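Mono(ADP-ribosyl)transferase SpvB (Salmonella typhimurium, PDB 2GWM) probably transfers ADP-ribose from NAD+ to an arginine of host actin through its C-terminal domain, the part in this chain, blocking actin polymerisation. Local coordinates at residues S17-Y22 with V59-I64; Y22-D27 with D106-S111. One frame throughout, in Å; residues are numbered along the deposited sequence.

Interaction 1. Residues S17-Y22 with V59-I64; sequences SVINKY and VYINDI
An apolar helix-helix crossing in the N-terminal helical part of the transferase domain brings Ile19 against Tyr60 and Ile61. Segment 17-22 lies on helix 3-24 and segment 59-64 on helix 50-69. The two short axes pass 11.7 Å apart, and their directions differ by 109°. No hydrogen bond joins the segments, and side chains do all the touching. Ile19 carries most of the contact from its helix. Its CG1 branch stands beside the backbone N (chi1 -81°), and this branch, not CG2, reaches the other helix. The end of the branch comes to one corner of the Tyr60 ring. CD1 lies 3.4 Å from Tyr60 CE2, and CG1 lies 3.6 Å from the same Tyr60 CE2. The approach to the ring is oblique.

Ile61 and Ile19 run past each other in opposite directions, so the two CD1 methyls lie alongside, 3.7 Å apart. The Ile61 methyl also reaches the Tyr22 ring, with CD1 4.0 Å from Tyr22 CD2. With its CG turned opposite the backbone N (chi1 179°), Tyr22 extends its ring toward helix 50-69. Ile64, one turn on from Tyr60, adds a methyl. Its CD1 sits 3.7 Å above one face of the Tyr60 ring, offset toward the rim, and lies 4.5 Å from Ile19 CG1.

Neighbours extend this apolar layer. Met57 touches both Ile19 and Tyr22, while Thr36 and Leu37 of helix 30-39 touch Tyr60. Leu8 and Tyr11 of helix 3-24 meet Ile64. The contact is part of the buried apolar layer between steeply crossed helices, in the helical N-terminal region that accompanies the beta core of this ADP-ribosyltransferase fold.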
ATOM      1  N   SER A  17      -4.976  -9.573   1.829  1.00 24.29           N
ATOM      2  CA  SER A  17      -4.141 -10.718   1.469  1.00 25.74           C
ATOM      3  C   SER A  17      -4.642 -11.317   0.143  1.00 26.37           C
ATOM      4  O   SER A  17      -3.938 -12.100  -0.502  1.00 29.16           O
ATOM      5  CB  SER A  17      -4.105 -11.736   2.636  1.00 27.24           C
ATOM      6  OG  SER A  17      -5.361 -12.352   2.862  1.00 30.15           O
ATOM      7  N   VAL A  18      -5.856 -10.954  -0.256  1.00 24.07           N
ATOM      8  CA  VAL A  18      -6.456 -11.434  -1.489  1.00 25.03           C
ATOM      9  C   VAL A  18      -6.634 -10.301  -2.516  1.00 22.52           C
ATOM     10  O   VAL A  18      -6.344 -10.448  -3.719  1.00 22.89           O
ATOM     11  CB  VAL A  18      -7.830 -12.046  -1.171  1.00 25.41           C
ATOM     12  CG1 VAL A  18      -8.658 -12.276  -2.410  1.00 28.17           C
ATOM     13  CG2 VAL A  18      -7.636 -13.353  -0.397  1.00 28.28           C
ATOM     14  N   ILE A  19      -7.164  -9.178  -2.058  1.00 22.53           N
ATOM     15  CA  ILE A  19      -7.575  -8.091  -2.923  1.00 22.90           C
ATOM     16  C   ILE A  19      -6.468  -7.438  -3.739  1.00 21.79           C
ATOM     17  O   ILE A  19      -6.684  -7.068  -4.893  1.00 23.20           O
ATOM     18  CB  ILE A  19      -8.184  -6.952  -2.061  1.00 24.50           C
ATOM     19  CG1 ILE A  19      -9.616  -7.298  -1.741  1.00 30.39           C
ATOM     20  CG2 ILE A  19      -8.117  -5.609  -2.797  1.00 28.47           C
ATOM     21  CD1 ILE A  19     -10.566  -6.956  -2.849  1.00 37.40           C
ATOM     22  N   ASN A  20      -5.309  -7.244  -3.129  1.00 22.31           N
ATOM     23  CA  ASN A  20      -4.268  -6.518  -3.824  1.00 21.77           C
ATOM     24  C   ASN A  20      -3.656  -7.327  -4.938  1.00 20.70           C
ATOM     25  O   ASN A  20      -3.443  -6.819  -6.027  1.00 21.88           O
ATOM     26  CB  ASN A  20      -3.235  -6.014  -2.807  1.00 22.25           C
ATOM     27  CG  ASN A  20      -3.832  -4.969  -1.823  1.00 21.76           C
ATOM     28  OD1 ASN A  20      -3.524  -4.943  -0.593  1.00 28.78           O
ATOM     29  ND2 ASN A  20      -4.656  -4.099  -2.357  1.00 20.25           N
ATOM     30  N   LYS A  21      -3.484  -8.630  -4.718  1.00 20.58           N
ATOM     31  CA  LYS A  21      -3.074  -9.500  -5.828  1.00 21.23           C
ATOM     32  C   LYS A  21      -4.106  -9.492  -6.943  1.00 20.47           C
ATOM     33  O   LYS A  21      -3.784  -9.437  -8.120  1.00 20.77           O
ATOM     34  CB  LYS A  21      -2.816 -10.923  -5.341  1.00 21.11           C
ATOM     35  CG  LYS A  21      -1.596 -11.048  -4.483  1.00 22.57           C
ATOM     36  CD  LYS A  21      -1.407 -12.480  -3.947  1.00 23.83           C
ATOM     37  CE  LYS A  21      -0.041 -12.643  -3.329  1.00 28.79           C
ATOM     38  NZ  LYS A  21       0.294 -14.077  -2.969  1.00 32.70           N
ATOM     39  N   TYR A  22      -5.373  -9.562  -6.580  1.00 20.45           N
ATOM     40  CA  TYR A  22      -6.468  -9.488  -7.558  1.00 20.34           C
ATOM     41  C   TYR A  22      -6.388  -8.215  -8.416  1.00 19.75           C
ATOM     42  O   TYR A  22      -6.416  -8.259  -9.662  1.00 21.31           O
ATOM     43  CB  TYR A  22      -7.811  -9.539  -6.819  1.00 19.74           C
ATOM     44  CG  TYR A  22      -9.032  -9.444  -7.730  1.00 19.98           C
ATOM     45  CD1 TYR A  22      -9.470 -10.538  -8.472  1.00 19.83           C
ATOM     46  CD2 TYR A  22      -9.736  -8.268  -7.825  1.00 19.23           C
ATOM     47  CE1 TYR A  22     -10.548 -10.459  -9.270  1.00 19.90           C
ATOM     48  CE2 TYR A  22     -10.866  -8.155  -8.650  1.00 20.49           C
ATOM     49  CZ  TYR A  22     -11.256  -9.274  -9.381  1.00 20.20           C
ATOM     50  OH  TYR A  22     -12.385  -9.268 -10.167  1.00 22.14           O
ATOM     51  N   VAL A  59     -17.940  -4.578  -6.101  1.00 18.33           N
ATOM     52  CA  VAL A  59     -18.666  -3.931  -5.047  1.00 19.15           C
ATOM     53  C   VAL A  59     -17.882  -3.959  -3.701  1.00 18.24           C
ATOM     54  O   VAL A  59     -17.873  -3.006  -2.934  1.00 19.05           O
ATOM     55  CB  VAL A  59     -20.064  -4.612  -4.840  1.00 19.84           C
ATOM     56  CG1 VAL A  59     -20.856  -3.784  -3.840  1.00 20.53           C
ATOM     57  CG2 VAL A  59     -20.825  -4.729  -6.149  1.00 19.73           C
ATOM     58  N   TYR A  60     -17.304  -5.102  -3.392  1.00 18.67           N
ATOM     59  CA  TYR A  60     -16.500  -5.311  -2.199  1.00 18.46           C
ATOM     60  C   TYR A  60     -15.316  -4.303  -2.143  1.00 19.77           C
ATOM     61  O   TYR A  60     -15.123  -3.611  -1.168  1.00 20.08           O
ATOM     62  CB  TYR A  60     -16.027  -6.744  -2.292  1.00 19.54           C
ATOM     63  CG  TYR A  60     -15.004  -7.201  -1.264  1.00 18.64           C
ATOM     64  CD1 TYR A  60     -15.071  -6.832   0.075  1.00 21.06           C
ATOM     65  CD2 TYR A  60     -13.924  -7.945  -1.690  1.00 22.43           C
ATOM     66  CE1 TYR A  60     -14.103  -7.259   0.980  1.00 21.87           C
ATOM     67  CE2 TYR A  60     -12.945  -8.377  -0.799  1.00 23.94           C
ATOM     68  CZ  TYR A  60     -13.049  -8.028   0.531  1.00 22.02           C
ATOM     69  OH  TYR A  60     -12.067  -8.454   1.386  1.00 22.32           O
ATOM     70  N   ILE A  61     -14.580  -4.220  -3.236  1.00 19.11           N
ATOM     71  CA  ILE A  61     -13.464  -3.269  -3.340  1.00 18.68           C
ATOM     72  C   ILE A  61     -13.988  -1.855  -3.165  1.00 19.21           C
ATOM     73  O   ILE A  61     -13.400  -1.024  -2.456  1.00 18.29           O
ATOM     74  CB  ILE A  61     -12.755  -3.435  -4.701  1.00 20.04           C
ATOM     75  CG1 ILE A  61     -12.028  -4.773  -4.619  1.00 24.17           C
ATOM     76  CG2 ILE A  61     -11.740  -2.354  -4.903  1.00 23.12           C
ATOM     77  CD1 ILE A  61     -11.647  -5.277  -5.919  1.00 28.28           C
ATOM     78  N   ASN A  62     -15.089  -1.526  -3.839  1.00 19.00           N
ATOM     79  CA  ASN A  62     -15.623  -0.193  -3.739  1.00 18.01           C
ATOM     80  C   ASN A  62     -16.089   0.090  -2.335  1.00 18.17           C
ATOM     81  O   ASN A  62     -16.051   1.245  -1.911  1.00 18.17           O
ATOM     82  CB  ASN A  62     -16.764  -0.027  -4.731  1.00 17.66           C
ATOM     83  CG  ASN A  62     -16.292  -0.002  -6.184  1.00 16.83           C
ATOM     84  OD1 ASN A  62     -15.140   0.377  -6.435  1.00 21.68           O
ATOM     85  ND2 ASN A  62     -17.167  -0.292  -7.130  1.00 17.87           N
ATOM     86  N   ASP A  63     -16.608  -0.921  -1.617  1.00 18.70           N
ATOM     87  CA  ASP A  63     -17.003  -0.667  -0.248  1.00 17.97           C
ATOM     88  C   ASP A  63     -15.758  -0.273   0.567  1.00 18.77           C
ATOM     89  O   ASP A  63     -15.844   0.583   1.395  1.00 18.79           O
ATOM     90  CB  ASP A  63     -17.634  -1.913   0.369  1.00 19.10           C
ATOM     91  CG  ASP A  63     -19.153  -1.972   0.159  1.00 18.31           C
ATOM     92  OD1 ASP A  63     -19.772  -0.951  -0.101  1.00 18.79           O
ATOM     93  OD2 ASP A  63     -19.693  -3.107   0.315  1.00 19.42           O
ATOM     94  N   ILE A  64     -14.694  -1.055   0.443  1.00 19.18           N
ATOM     95  CA  ILE A  64     -13.471  -0.765   1.182  1.00 18.94           C
ATOM     96  C   ILE A  64     -12.954   0.633   0.836  1.00 18.20           C
ATOM     97  O   ILE A  64     -12.623   1.399   1.767  1.00 19.27           O
ATOM     98  CB  ILE A  64     -12.376  -1.804   0.801  1.00 18.63           C
ATOM     99  CG1 ILE A  64     -12.763  -3.229   1.260  1.00 20.52           C
ATOM    100  CG2 ILE A  64     -11.065  -1.353   1.429  1.00 19.66           C
ATOM    101  CD1 ILE A  64     -11.968  -4.267   0.581  1.00 20.70           C
TER

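Interaction 2. Residues Y22-D27 with D106-S111; sequences YLRGDD and DKAFMS
Leu23 and Arg24, at the C-terminal end of helix 3-24, pack against Lys107, Ala108 and Phe109 in a helix-to-loop contact. The loop links strand 103-106 to strand 110-112. The contact is partly buried and combines apolar touches with water bridges. Leu23 points into the loop. Its CB is 3.5 Å from Lys107 O. Leu23 CD1 meets the Phe109 ring obliquely, 4.0 Å from Phe109 CD2. Ile61 and Pro153 also touch Leu23. Lys107 keeps its CB and CD near Leu23 O, and the end of its chain leads away.

The loop leads into strand 110-112, which holds Ser111, a predicted active-site residue. The first serine of the Ser-Thr-Ser motif of arginine-specific ADP-ribosyltransferases, Ser111 bonds through OG to Glu148 OE2 and through O to Arg81 NH1, both also predicted active-site residues.

Arg24 takes a different path. Its chain is extended from CG to NE (chi2 175°, chi3 -168°), which carries the guanidinium along the loop past the methyl of Ala108. That methyl lies 3.6 Å from Arg24 NH2. Two waters then sit at the guanidinium edge, in its plane. One links Arg24 NE, 2.8 Å away, to Asp106 OD1. The other has a weak bond from Arg24 NH2 and donates to Asp106 OD2 and Phe109 O. The opposite charges of Arg24 and Asp106 thus meet through water.

Two local motifs shape the backbone here. Gly25, with positive phi, closes helix 3-24 in a Schellman motif. Asp106 forms an Asx turn, its OD1 accepting from Ala108 N at 3.0 Å, 26° out of the carboxylate plane. OD1 is therefore held by the loop backbone as well as by water.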
ATOM      1  N   TYR A  22      -5.373  -9.562  -6.580  1.00 20.45           N
ATOM      2  CA  TYR A  22      -6.468  -9.488  -7.558  1.00 20.34           C
ATOM      3  C   TYR A  22      -6.388  -8.215  -8.416  1.00 19.75           C
ATOM      4  O   TYR A  22      -6.416  -8.259  -9.662  1.00 21.31           O
ATOM      5  CB  TYR A  22      -7.811  -9.539  -6.819  1.00 19.74           C
ATOM      6  CG  TYR A  22      -9.032  -9.444  -7.730  1.00 19.98           C
ATOM      7  CD1 TYR A  22      -9.470 -10.538  -8.472  1.00 19.83           C
ATOM      8  CD2 TYR A  22      -9.736  -8.268  -7.825  1.00 19.23           C
ATOM      9  CE1 TYR A  22     -10.548 -10.459  -9.270  1.00 19.90           C
ATOM     10  CE2 TYR A  22     -10.866  -8.155  -8.650  1.00 20.49           C
ATOM     11  CZ  TYR A  22     -11.256  -9.274  -9.381  1.00 20.20           C
ATOM     12  OH  TYR A  22     -12.385  -9.268 -10.167  1.00 22.14           O
ATOM     13  N   LEU A  23      -6.236  -7.091  -7.720  1.00 20.86           N
ATOM     14  CA  LEU A  23      -6.219  -5.780  -8.394  1.00 21.64           C
ATOM     15  C   LEU A  23      -5.005  -5.668  -9.272  1.00 23.35           C
ATOM     16  O   LEU A  23      -5.088  -5.082 -10.334  1.00 23.40           O
ATOM     17  CB  LEU A  23      -6.244  -4.637  -7.380  1.00 21.91           C
ATOM     18  CG  LEU A  23      -7.616  -4.364  -6.733  1.00 22.17           C
ATOM     19  CD1 LEU A  23      -7.504  -3.523  -5.503  1.00 22.69           C
ATOM     20  CD2 LEU A  23      -8.568  -3.723  -7.725  1.00 22.32           C
ATOM     21  N   ARG A  24      -3.891  -6.250  -8.861  1.00 23.57           N
ATOM     22  CA  ARG A  24      -2.675  -6.143  -9.713  1.00 25.31           C
ATOM     23  C   ARG A  24      -2.714  -6.987 -10.955  1.00 26.22           C
ATOM     24  O   ARG A  24      -1.839  -6.842 -11.816  1.00 27.95           O
ATOM     25  CB  ARG A  24      -1.465  -6.548  -8.910  1.00 24.83           C
ATOM     26  CG  ARG A  24      -1.093  -5.559  -7.880  1.00 27.17           C
ATOM     27  CD  ARG A  24       0.041  -6.104  -7.058  1.00 29.99           C
ATOM     28  NE  ARG A  24       0.214  -5.278  -5.871  1.00 33.78           N
ATOM     29  CZ  ARG A  24       0.195  -5.703  -4.622  1.00 34.03           C
ATOM     30  NH1 ARG A  24       0.056  -6.988  -4.325  1.00 36.54           N
ATOM     31  NH2 ARG A  24       0.350  -4.812  -3.646  1.00 35.24           N
ATOM     32  N   GLY A  25      -3.728  -7.854 -11.068  1.00 27.24           N
ATOM     33  CA  GLY A  25      -3.815  -8.806 -12.159  1.00 28.94           C
ATOM     34  C   GLY A  25      -2.870  -9.967 -11.957  1.00 29.44           C
ATOM     35  O   GLY A  25      -2.566 -10.689 -12.904  1.00 30.66           O
ATOM     36  N   ASP A  26      -2.417 -10.138 -10.715  1.00 30.49           N
ATOM     37  CA  ASP A  26      -1.568 -11.243 -10.334  1.00 31.20           C
ATOM     38  C   ASP A  26      -2.393 -12.474 -10.000  1.00 31.20           C
ATOM     39  O   ASP A  26      -3.593 -12.400  -9.841  1.00 31.21           O
ATOM     40  CB  ASP A  26      -0.713 -10.855  -9.128  1.00 31.41           C
ATOM     41  CG  ASP A  26       0.373  -9.828  -9.490  1.00 33.70           C
ATOM     42  OD1 ASP A  26       0.688  -9.705 -10.704  1.00 36.45           O
ATOM     43  OD2 ASP A  26       0.894  -9.161  -8.566  1.00 35.21           O
ATOM     44  N   ASP A  27      -1.726 -13.611  -9.916  1.00 31.11           N
ATOM     45  CA  ASP A  27      -2.341 -14.765  -9.306  1.00 30.52           C
ATOM     46  C   ASP A  27      -2.783 -14.409  -7.887  1.00 29.17           C
ATOM     47  O   ASP A  27      -2.049 -13.744  -7.145  1.00 28.60           O
ATOM     48  CB  ASP A  27      -1.370 -15.942  -9.323  1.00 32.11           C
ATOM     49  CG  ASP A  27      -1.447 -16.757 -10.636  1.00 36.21           C
ATOM     50  OD1 ASP A  27      -2.565 -16.924 -11.198  1.00 42.66           O
ATOM     51  OD2 ASP A  27      -0.389 -17.258 -11.090  1.00 41.41           O
ATOM     52  N   ASP A 106       0.137   2.514  -9.015  1.00 22.02           N
ATOM     53  CA  ASP A 106      -0.059   1.385  -8.108  1.00 22.32           C
ATOM     54  C   ASP A 106      -1.503   0.911  -8.210  1.00 21.17           C
ATOM     55  O   ASP A 106      -2.410   1.614  -7.789  1.00 22.99           O
ATOM     56  CB  ASP A 106       0.273   1.746  -6.659  1.00 22.13           C
ATOM     57  CG  ASP A 106       0.348   0.509  -5.740  1.00 25.25           C
ATOM     58  OD1 ASP A 106      -0.346  -0.480  -6.036  1.00 29.43           O
ATOM     59  OD2 ASP A 106       1.101   0.506  -4.741  1.00 32.22           O
ATOM     60  N   LYS A 107      -1.689  -0.282  -8.751  1.00 21.08           N
ATOM     61  CA  LYS A 107      -3.045  -0.798  -8.963  1.00 22.07           C
ATOM     62  C   LYS A 107      -3.790  -1.276  -7.727  1.00 21.52           C
ATOM     63  O   LYS A 107      -4.993  -1.438  -7.767  1.00 22.10           O
ATOM     64  CB  LYS A 107      -3.002  -1.922  -9.974  1.00 21.58           C
ATOM     65  CG  LYS A 107      -2.611  -1.386 -11.373  1.00 26.62           C
ATOM     66  CD  LYS A 107      -2.741  -2.476 -12.397  1.00 31.18           C
ATOM     67  CE  LYS A 107      -2.139  -2.048 -13.726  1.00 36.27           C
ATOM     68  NZ  LYS A 107      -2.973  -1.035 -14.515  1.00 42.33           N
ATOM     69  N   ALA A 108      -3.067  -1.536  -6.683  1.00 21.26           N
ATOM     70  CA  ALA A 108      -3.575  -2.075  -5.453  1.00 21.75           C
ATOM     71  C   ALA A 108      -3.850  -0.930  -4.458  1.00 20.24           C
ATOM     72  O   ALA A 108      -3.410   0.213  -4.643  1.00 21.18           O
ATOM     73  CB  ALA A 108      -2.535  -3.038  -4.868  1.00 23.81           C
ATOM     74  N   PHE A 109      -4.460  -1.270  -3.322  1.00 19.53           N
ATOM     75  CA  PHE A 109      -4.437  -0.362  -2.185  1.00 20.26           C
ATOM     76  C   PHE A 109      -2.957  -0.203  -1.800  1.00 22.12           C
ATOM     77  O   PHE A 109      -2.200  -1.166  -1.875  1.00 23.84           O
ATOM     78  CB  PHE A 109      -5.247  -0.912  -1.050  1.00 20.44           C
ATOM     79  CG  PHE A 109      -6.744  -0.840  -1.248  1.00 19.59           C
ATOM     80  CD1 PHE A 109      -7.450   0.222  -0.761  1.00 20.69           C
ATOM     81  CD2 PHE A 109      -7.418  -1.806  -1.937  1.00 19.95           C
ATOM     82  CE1 PHE A 109      -8.819   0.282  -0.905  1.00 21.46           C
ATOM     83  CE2 PHE A 109      -8.789  -1.739  -2.115  1.00 19.84           C
ATOM     84  CZ  PHE A 109      -9.454  -0.678  -1.656  1.00 21.39           C
ATOM     85  N   MET A 110      -2.578   0.985  -1.424  1.00 21.74           N
ATOM     86  CA  MET A 110      -1.156   1.294  -1.110  1.00 22.67           C
ATOM     87  C   MET A 110      -1.032   1.657   0.367  1.00 21.45           C
ATOM     88  O   MET A 110      -1.606   2.623   0.815  1.00 20.91           O
ATOM     89  CB  MET A 110      -0.608   2.403  -1.995  1.00 23.34           C
ATOM     90  CG  MET A 110       0.915   2.620  -1.769  1.00 25.06           C
ATOM     91  SD  MET A 110       1.494   3.998  -2.788  1.00 28.75           S
ATOM     92  CE  MET A 110       0.967   5.418  -1.931  1.00 26.96           C
ATOM     93  N   SER A 111      -0.324   0.823   1.133  1.00 21.43           N
ATOM     94  CA  SER A 111      -0.136   1.049   2.546  1.00 21.87           C
ATOM     95  C   SER A 111       1.192   1.769   2.820  1.00 20.73           C
ATOM     96  O   SER A 111       2.216   1.399   2.256  1.00 22.55           O
ATOM     97  CB  SER A 111      -0.110  -0.287   3.265  1.00 22.65           C
ATOM     98  OG  SER A 111       0.109  -0.119   4.629  1.00 25.16           O
TER
HETATM   99  O   HOH W   1       0.287  -1.365  -3.142  1.00 37.34           O
HETATM  100  O   HOH W   2       1.217  -2.680  -6.241  1.00 37.42           O

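In the fold
From the N terminus, helix 3-24 supplies the first segments of both contacts, which share Tyr22. Interaction 1 closes a mainly helical loop of 36 residues, running through helix 30-39 to helix 50-69. Interaction 2 starts at the end of helix 3-24 and spans 78 residues, returning at the loop between strands 103-106 and 110-112. The loops cross, because 59-64 falls between the two segments of interaction 2. The contact centres are 9 Å apart. Asn20 of 17-22 also packs on Ala108 and Phe109, and Ile64 touches Phe109. The end of helix 3-24 thus meets helix 50-69 on one side and the strand-linking loop on an adjacent side.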